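Local atomic coordinates of SOXX (Paracoccus pantotrophus, PDB entry 2C1D), a protein that carries a covalently bound heme c as the SoxX subunit of the SoxXA cytochrome complex, which initiates sulfur oxidation, and probably serves in electron transfer. Residues T3-V8 with Y95-G99; L75-A80 with I125-V129. All blocks are in the same frame, centred on the assembly; numbering follows the deposited sequence.

Interaction 1 of 2, residues T3-V8 with Y95-G99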
loop_
_atom_site.group_PDB
_atom_site.type_symbol
_atom_site.label_atom_id
_atom_site.label_comp_id
_atom_site.label_asym_id
_atom_site.label_seq_id
_atom_site.Cartn_x
_atom_site.Cartn_y
_atom_site.Cartn_z
ATOM N N THR B 3 1.462 33.098 -13.031
ATOM C CA THR B 3 1.938 33.186 -11.647
ATOM C C THR B 3 2.409 31.811 -11.167
ATOM O O THR B 3 1.691 30.807 -11.242
ATOM C CB THR B 3 0.990 33.970 -10.653
ATOM O OG1 THR B 3 0.752 33.239 -9.435
ATOM C CG2 THR B 3 -0.336 34.254 -11.212
ATOM N N ALA B 4 3.673 31.790 -10.746
ATOM C CA ALA B 4 4.376 30.580 -10.396
ATOM C C ALA B 4 3.802 30.010 -9.104
ATOM O O ALA B 4 3.170 30.746 -8.326
ATOM C CB ALA B 4 5.823 30.891 -10.239
ATOM N N PRO B 5 3.956 28.700 -8.880
ATOM C CA PRO B 5 3.413 28.068 -7.667
ATOM C C PRO B 5 3.706 28.824 -6.359
ATOM O O PRO B 5 2.774 29.062 -5.613
ATOM C CB PRO B 5 4.074 26.685 -7.685
ATOM C CG PRO B 5 4.150 26.373 -9.154
ATOM C CD PRO B 5 4.593 27.698 -9.764
ATOM N N LYS B 6 4.943 29.242 -6.125
ATOM C CA LYS B 6 5.304 29.893 -4.857
ATOM C C LYS B 6 4.811 31.346 -4.758
ATOM O O LYS B 6 4.811 31.917 -3.668
ATOM C CB LYS B 6 6.812 29.889 -4.617
ATOM C CG LYS B 6 7.552 28.579 -4.915
ATOM C CD LYS B 6 7.960 27.826 -3.680
ATOM C CE LYS B 6 9.178 28.421 -3.017
ATOM N NZ LYS B 6 9.075 28.205 -1.542
ATOM N N GLU B 7 4.410 31.937 -5.885
ATOM C CA GLU B 7 3.896 33.313 -5.923
ATOM C C GLU B 7 2.381 33.411 -5.768
ATOM O O GLU B 7 1.852 34.511 -5.645
ATOM C CB GLU B 7 4.275 33.992 -7.250
ATOM C CG GLU B 7 5.753 33.950 -7.591
ATOM C CD GLU B 7 6.056 34.392 -9.020
ATOM O OE1 GLU B 7 7.236 34.715 -9.272
ATOM O OE2 GLU B 7 5.132 34.409 -9.897
ATOM N N VAL B 8 1.673 32.281 -5.799
ATOM C CA VAL B 8 0.218 32.292 -5.664
ATOM C C VAL B 8 -0.187 32.862 -4.299
ATOM O O VAL B 8 0.452 32.574 -3.283
ATOM C CB VAL B 8 -0.399 30.876 -5.874
ATOM C CG1 VAL B 8 -1.900 30.880 -5.629
ATOM C CG2 VAL B 8 -0.116 30.368 -7.293
ATOM N N TYR B 95 -0.746 22.377 -7.750
ATOM C CA TYR B 95 0.146 23.477 -8.137
ATOM C C TYR B 95 1.116 23.797 -6.998
ATOM O O TYR B 95 1.166 24.917 -6.491
ATOM C CB TYR B 95 -0.688 24.707 -8.548
ATOM C CG TYR B 95 0.017 25.661 -9.482
ATOM C CD1 TYR B 95 0.451 25.248 -10.745
ATOM C CD2 TYR B 95 0.240 26.992 -9.118
ATOM C CE1 TYR B 95 1.103 26.134 -11.622
ATOM C CE2 TYR B 95 0.862 27.883 -10.001
ATOM C CZ TYR B 95 1.279 27.448 -11.252
ATOM O OH TYR B 95 1.907 28.318 -12.107
ATOM N N LYS B 96 1.880 22.782 -6.600
ATOM C CA LYS B 96 2.771 22.848 -5.452
ATOM C C LYS B 96 4.063 22.167 -5.814
ATOM O O LYS B 96 4.070 21.114 -6.455
ATOM C CB LYS B 96 2.165 22.149 -4.232
ATOM C CG LYS B 96 2.971 22.304 -2.954
ATOM C CD LYS B 96 2.213 21.711 -1.757
ATOM C CE LYS B 96 3.031 21.726 -0.464
ATOM N NZ LYS B 96 2.160 21.364 0.701
ATOM N N VAL B 97 5.171 22.773 -5.424
ATOM C CA VAL B 97 6.460 22.331 -5.928
ATOM C C VAL B 97 7.482 21.999 -4.862
ATOM O O VAL B 97 8.523 21.433 -5.165
ATOM C CB VAL B 97 7.059 23.380 -6.891
ATOM C CG1 VAL B 97 6.181 23.540 -8.116
ATOM C CG2 VAL B 97 7.272 24.717 -6.175
ATOM N N ASP B 98 7.193 22.310 -3.609
ATOM C CA ASP B 98 8.156 22.014 -2.551
ATOM C C ASP B 98 7.478 21.864 -1.196
ATOM O O ASP B 98 6.259 22.015 -1.080
ATOM C CB ASP B 98 9.277 23.074 -2.536
ATOM C CG ASP B 98 8.809 24.461 -2.050
ATOM O OD1 ASP B 98 7.599 24.702 -1.859
ATOM O OD2 ASP B 98 9.611 25.389 -1.828
ATOM N N GLY B 99 8.265 21.572 -0.168
ATOM C CA GLY B 99 7.760 21.348 1.182
ATOM C C GLY B 99 7.319 19.899 1.399
ATOM O O GLY B 99 6.464 19.616 2.248
HETATM O O HOH W 1 0.562 27.301 -5.190
#

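Interaction 2 of 2, residues L75-A80 with I125-V129. With HEC (heme c), chain O.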
loop_
_atom_site.group_PDB
_atom_site.type_symbol
_atom_site.label_atom_id
_atom_site.label_comp_id
_atom_site.label_asym_id
_atom_site.label_seq_id
_atom_site.Cartn_x
_atom_site.Cartn_y
_atom_site.Cartn_z
ATOM N N LEU B 75 -12.619 27.966 -6.544
ATOM C CA LEU B 75 -12.349 26.740 -7.276
ATOM C C LEU B 75 -10.882 26.731 -7.687
ATOM O O LEU B 75 -10.231 25.714 -7.570
ATOM C CB LEU B 75 -13.285 26.591 -8.474
ATOM C CG LEU B 75 -14.774 26.357 -8.166
ATOM C CD1 LEU B 75 -15.619 26.528 -9.407
ATOM C CD2 LEU B 75 -15.010 24.976 -7.559
ATOM N N ARG B 76 -10.343 27.881 -8.099
ATOM C CA ARG B 76 -8.927 27.964 -8.497
ATOM C C ARG B 76 -8.020 27.586 -7.347
ATOM O O ARG B 76 -7.092 26.783 -7.492
ATOM C CB ARG B 76 -8.605 29.377 -9.014
ATOM C CG ARG B 76 -7.143 29.678 -9.328
ATOM C CD ARG B 76 -6.945 31.097 -9.886
ATOM N NE ARG B 76 -7.691 31.253 -11.128
ATOM C CZ ARG B 76 -8.750 32.043 -11.320
ATOM N NH1 ARG B 76 -9.267 32.807 -10.359
ATOM N NH2 ARG B 76 -9.310 32.057 -12.510
ATOM N N GLY B 77 -8.308 28.155 -6.180
ATOM C CA GLY B 77 -7.532 27.870 -4.998
ATOM C C GLY B 77 -7.630 26.415 -4.546
ATOM O O GLY B 77 -6.656 25.883 -4.069
ATOM N N ILE B 78 -8.793 25.785 -4.715
ATOM C CA ILE B 78 -8.996 24.369 -4.341
ATOM C C ILE B 78 -8.212 23.447 -5.292
ATOM O O ILE B 78 -7.527 22.520 -4.861
ATOM C CB ILE B 78 -10.514 24.026 -4.355
ATOM C CG1 ILE B 78 -11.185 24.623 -3.111
ATOM C CG2 ILE B 78 -10.755 22.524 -4.390
ATOM C CD1 ILE B 78 -12.707 24.610 -3.122
ATOM N N VAL B 79 -8.291 23.719 -6.584
ATOM C CA VAL B 79 -7.513 22.944 -7.570
ATOM C C VAL B 79 -6.005 23.113 -7.388
ATOM O O VAL B 79 -5.270 22.117 -7.351
ATOM C CB VAL B 79 -7.966 23.239 -9.013
ATOM C CG1 VAL B 79 -7.210 22.393 -10.022
ATOM C CG2 VAL B 79 -9.459 22.934 -9.162
ATOM N N ALA B 80 -5.539 24.357 -7.240
ATOM C CA ALA B 80 -4.118 24.644 -7.079
ATOM C C ALA B 80 -3.584 24.073 -5.783
ATOM O O ALA B 80 -2.505 23.485 -5.749
ATOM C CB ALA B 80 -3.835 26.165 -7.137
ATOM N N ILE B 125 -4.695 24.106 -14.766
ATOM C CA ILE B 125 -5.525 24.493 -13.624
ATOM C C ILE B 125 -6.686 25.362 -14.109
ATOM O O ILE B 125 -7.824 25.139 -13.719
ATOM C CB ILE B 125 -4.723 25.268 -12.522
ATOM C CG1 ILE B 125 -3.518 24.491 -11.994
ATOM C CG2 ILE B 125 -5.667 25.702 -11.356
ATOM C CD1 ILE B 125 -3.788 23.411 -11.088
ATOM N N GLU B 126 -6.401 26.353 -14.955
ATOM C CA GLU B 126 -7.432 27.264 -15.448
ATOM C C GLU B 126 -8.486 26.517 -16.258
ATOM O O GLU B 126 -9.686 26.835 -16.180
ATOM C CB GLU B 126 -6.811 28.393 -16.289
ATOM C CG GLU B 126 -5.952 29.361 -15.476
ATOM C CD GLU B 126 -6.705 30.094 -14.383
ATOM O OE1 GLU B 126 -7.878 30.445 -14.608
ATOM O OE2 GLU B 126 -6.129 30.316 -13.295
ATOM N N ASP B 127 -8.032 25.521 -17.027
ATOM C CA ASP B 127 -8.881 24.675 -17.836
ATOM C C ASP B 127 -9.823 23.812 -16.969
ATOM O O ASP B 127 -11.014 23.635 -17.307
ATOM C CB ASP B 127 -8.028 23.768 -18.746
ATOM C CG ASP B 127 -7.313 24.530 -19.876
ATOM O OD1 ASP B 127 -7.586 25.723 -20.134
ATOM O OD2 ASP B 127 -6.446 23.986 -20.603
ATOM N N VAL B 128 -9.301 23.300 -15.855
ATOM C CA VAL B 128 -10.083 22.484 -14.936
ATOM C C VAL B 128 -11.128 23.396 -14.265
ATOM O O VAL B 128 -12.294 23.072 -14.237
ATOM C CB VAL B 128 -9.195 21.803 -13.903
ATOM C CG1 VAL B 128 -10.035 21.227 -12.738
ATOM C CG2 VAL B 128 -8.365 20.689 -14.585
ATOM N N VAL B 129 -10.691 24.552 -13.780
ATOM C CA VAL B 129 -11.582 25.535 -13.157
ATOM C C VAL B 129 -12.750 25.918 -14.070
ATOM O O VAL B 129 -13.891 25.982 -13.610
ATOM C CB VAL B 129 -10.817 26.795 -12.719
ATOM C CG1 VAL B 129 -11.767 27.924 -12.331
ATOM C CG2 VAL B 129 -9.910 26.493 -11.563
HETATM FE FE HEC O . -10.877 16.886 -4.787
HETATM C CHA HEC O . -12.679 18.367 -2.298
HETATM C CHB HEC O . -12.048 19.137 -7.027
HETATM C CHC HEC O . -8.852 15.553 -7.152
HETATM C CHD HEC O . -9.976 14.320 -2.642
HETATM N NA HEC O . -12.117 18.486 -4.672
HETATM C C1A HEC O . -12.796 18.887 -3.560
HETATM C C2A HEC O . -13.660 19.980 -3.947
HETATM C C3A HEC O . -13.494 20.202 -5.267
HETATM C C4A HEC O . -12.501 19.253 -5.736
HETATM C CMA HEC O . -14.166 21.235 -6.190
HETATM C CAA HEC O . -14.563 20.713 -2.954
HETATM C CBA HEC O . -15.696 19.824 -2.460
HETATM C CGA HEC O . -16.760 19.932 -3.485
HETATM O O1A HEC O . -17.320 21.045 -3.594
HETATM O O2A HEC O . -17.049 18.940 -4.196
HETATM N NB HEC O . -10.543 17.247 -6.703
HETATM C C1B HEC O . -11.072 18.283 -7.441
HETATM C C2B HEC O . -10.407 18.333 -8.733
HETATM C C3B HEC O . -9.528 17.328 -8.780
HETATM C C4B HEC O . -9.593 16.647 -7.499
HETATM C CMB HEC O . -10.759 19.323 -9.853
HETATM C CAB HEC O . -8.584 16.998 -9.974
HETATM C CBB HEC O . -7.839 18.099 -10.338
HETATM N NC HEC O . -9.628 15.203 -4.900
HETATM C C1C HEC O . -8.887 14.865 -5.976
HETATM C C2C HEC O . -8.222 13.598 -5.678
HETATM C C3C HEC O . -8.412 13.330 -4.376
HETATM C C4C HEC O . -9.400 14.293 -3.898
HETATM C CMC HEC O . -7.148 12.954 -6.570
HETATM C CAC HEC O . -7.894 12.115 -3.522
HETATM C CBC HEC O . -6.581 11.853 -3.451
HETATM N ND HEC O . -11.244 16.421 -2.766
HETATM C C1D HEC O . -10.797 15.289 -2.097
HETATM C C2D HEC O . -11.325 15.306 -0.751
HETATM C C3D HEC O . -12.173 16.580 -0.656
HETATM C C4D HEC O . -12.067 17.189 -1.953
HETATM C CMD HEC O . -11.100 14.262 0.377
HETATM C CAD HEC O . -13.005 17.119 0.544
HETATM C CBD HEC O . -12.113 18.055 1.358
HETATM C CGD HEC O . -12.024 17.638 2.812
HETATM O O1D HEC O . -10.962 17.059 3.225
HETATM O O2D HEC O . -13.038 17.896 3.529
#

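Interaction 1 of 2, residues T3-V8 with Y95-G99
Pro-5 packs over one face of the Tyr-95 ring, its CG 3.7 Å from the ring centroid and only 12° off the normal, a CH-pi contact. The proline crosses the tyrosine at about a right angle, and its CD lies over Tyr-95 CZ, 3.6 Å away. Val-8 adds a second apolar touch from a different direction: its CG2 meets Tyr-95 CE2 at the ring edge. Val-97 extends the apolar patch past the ring, its CG1 lying 3.6 Å from Pro-5 CG, while CG2 turns to the aliphatic part of Lys-6.

Among the polar contacts, Tyr-95 OH donates to Thr-3 O over 2.6 Å; the hydroxyl is tilted 31° from the carbonyl plane. The ring swings out with CG trans to the main-chain N (chi1 -156°), which carries OH past Pro-5 to this carbonyl. A water donates to both Pro-5 O and Tyr-95 O, joining the two backbones near the proline. Within residues 3-8, Ala-4 N gives a hydrogen bond to Glu-7 OE2, and Glu-7 N one to Ala-4 O, so the 3-10 turn that Pro-5 opens is closed by a backbone bond and a side-chain bond.

A salt bridge completes the contact: the bent chain of Lys-6 brings NZ within 2.9 Å of Asp-98 OD2, meeting that oxygen's syn lone pair, and the two side chains cross at about a right angle. Nearby, Lys-96 pairs with Glu-177 of the SoxA chain.

The arrangement packs an N-terminal 3-10 turn on the loop that follows the axial ligand Met-91 in a cytochrome c fold.

Interaction 2 of 2, residues L75-A80 with I125-V129
Arg-76 and Val-129 meet where the two helices come close, Val-129 CG2 lying 3.5 Å from Arg-76 CA and also touching CB. From there the chain extends toward Glu-126 with CG anti to the backbone N (chi1 174°), passing CG and then CD alongside Glu-126 OE2. After the bend at chi3, NE donates to Glu-126 OE2 over 2.8 Å, and NH2 reaches OE1 at 3.0 Å in a nearly straight bond (170°). This is a side-on, two-nitrogen salt bridge, with nearly coplanar groups and both oxygens accepting on their syn lone pairs. Beyond it, NH2 also pairs with Glu-72 and NH1 with Val-15 O, while Glu-126 OE2 also accepts from Leu-19 N. A leucine in place of Arg-76 would probably leave the buried carboxylate of Glu-126 without this positive charge to balance it.

Toward the heme the contact turns apolar: Val-79 CG1 meets Ile-125 CD1 at 3.7 Å, while its CG2 approaches Val-128 CG1. Val-79 CG2 and Val-128 CG1 both touch heme CMB, the latter at 3.5 Å. The axes of segments 75-80 and 125-129 approach to 9.4 Å at 127°, a buried helix pair lining the heme c pocket of the cytochrome c fold, at CMB and, through Ile-78, over pyrrole A.

From the N terminus, residues 3-8 come first and pair with residues 95-99, so interaction 1 closes a long loop that takes in helices 26-33, 66-69 and 72-81. Within that loop lies 75-80; interaction 2 closes a second loop, with 44 residues between its segments, from helix 72-81 to helix 122-133, and this one contains 95-99. The two closures therefore cross rather than nest. Interaction 2 lies beside the heme, whereas interaction 1 lays the N-terminal segment over the loop between those helices. Their centres are 13 Å apart, yet they touch: Tyr-95 N lies 2.9 Å from Ala-80 O, a probable hydrogen bond, and Tyr-95 CB packs on Ile-125 CD1.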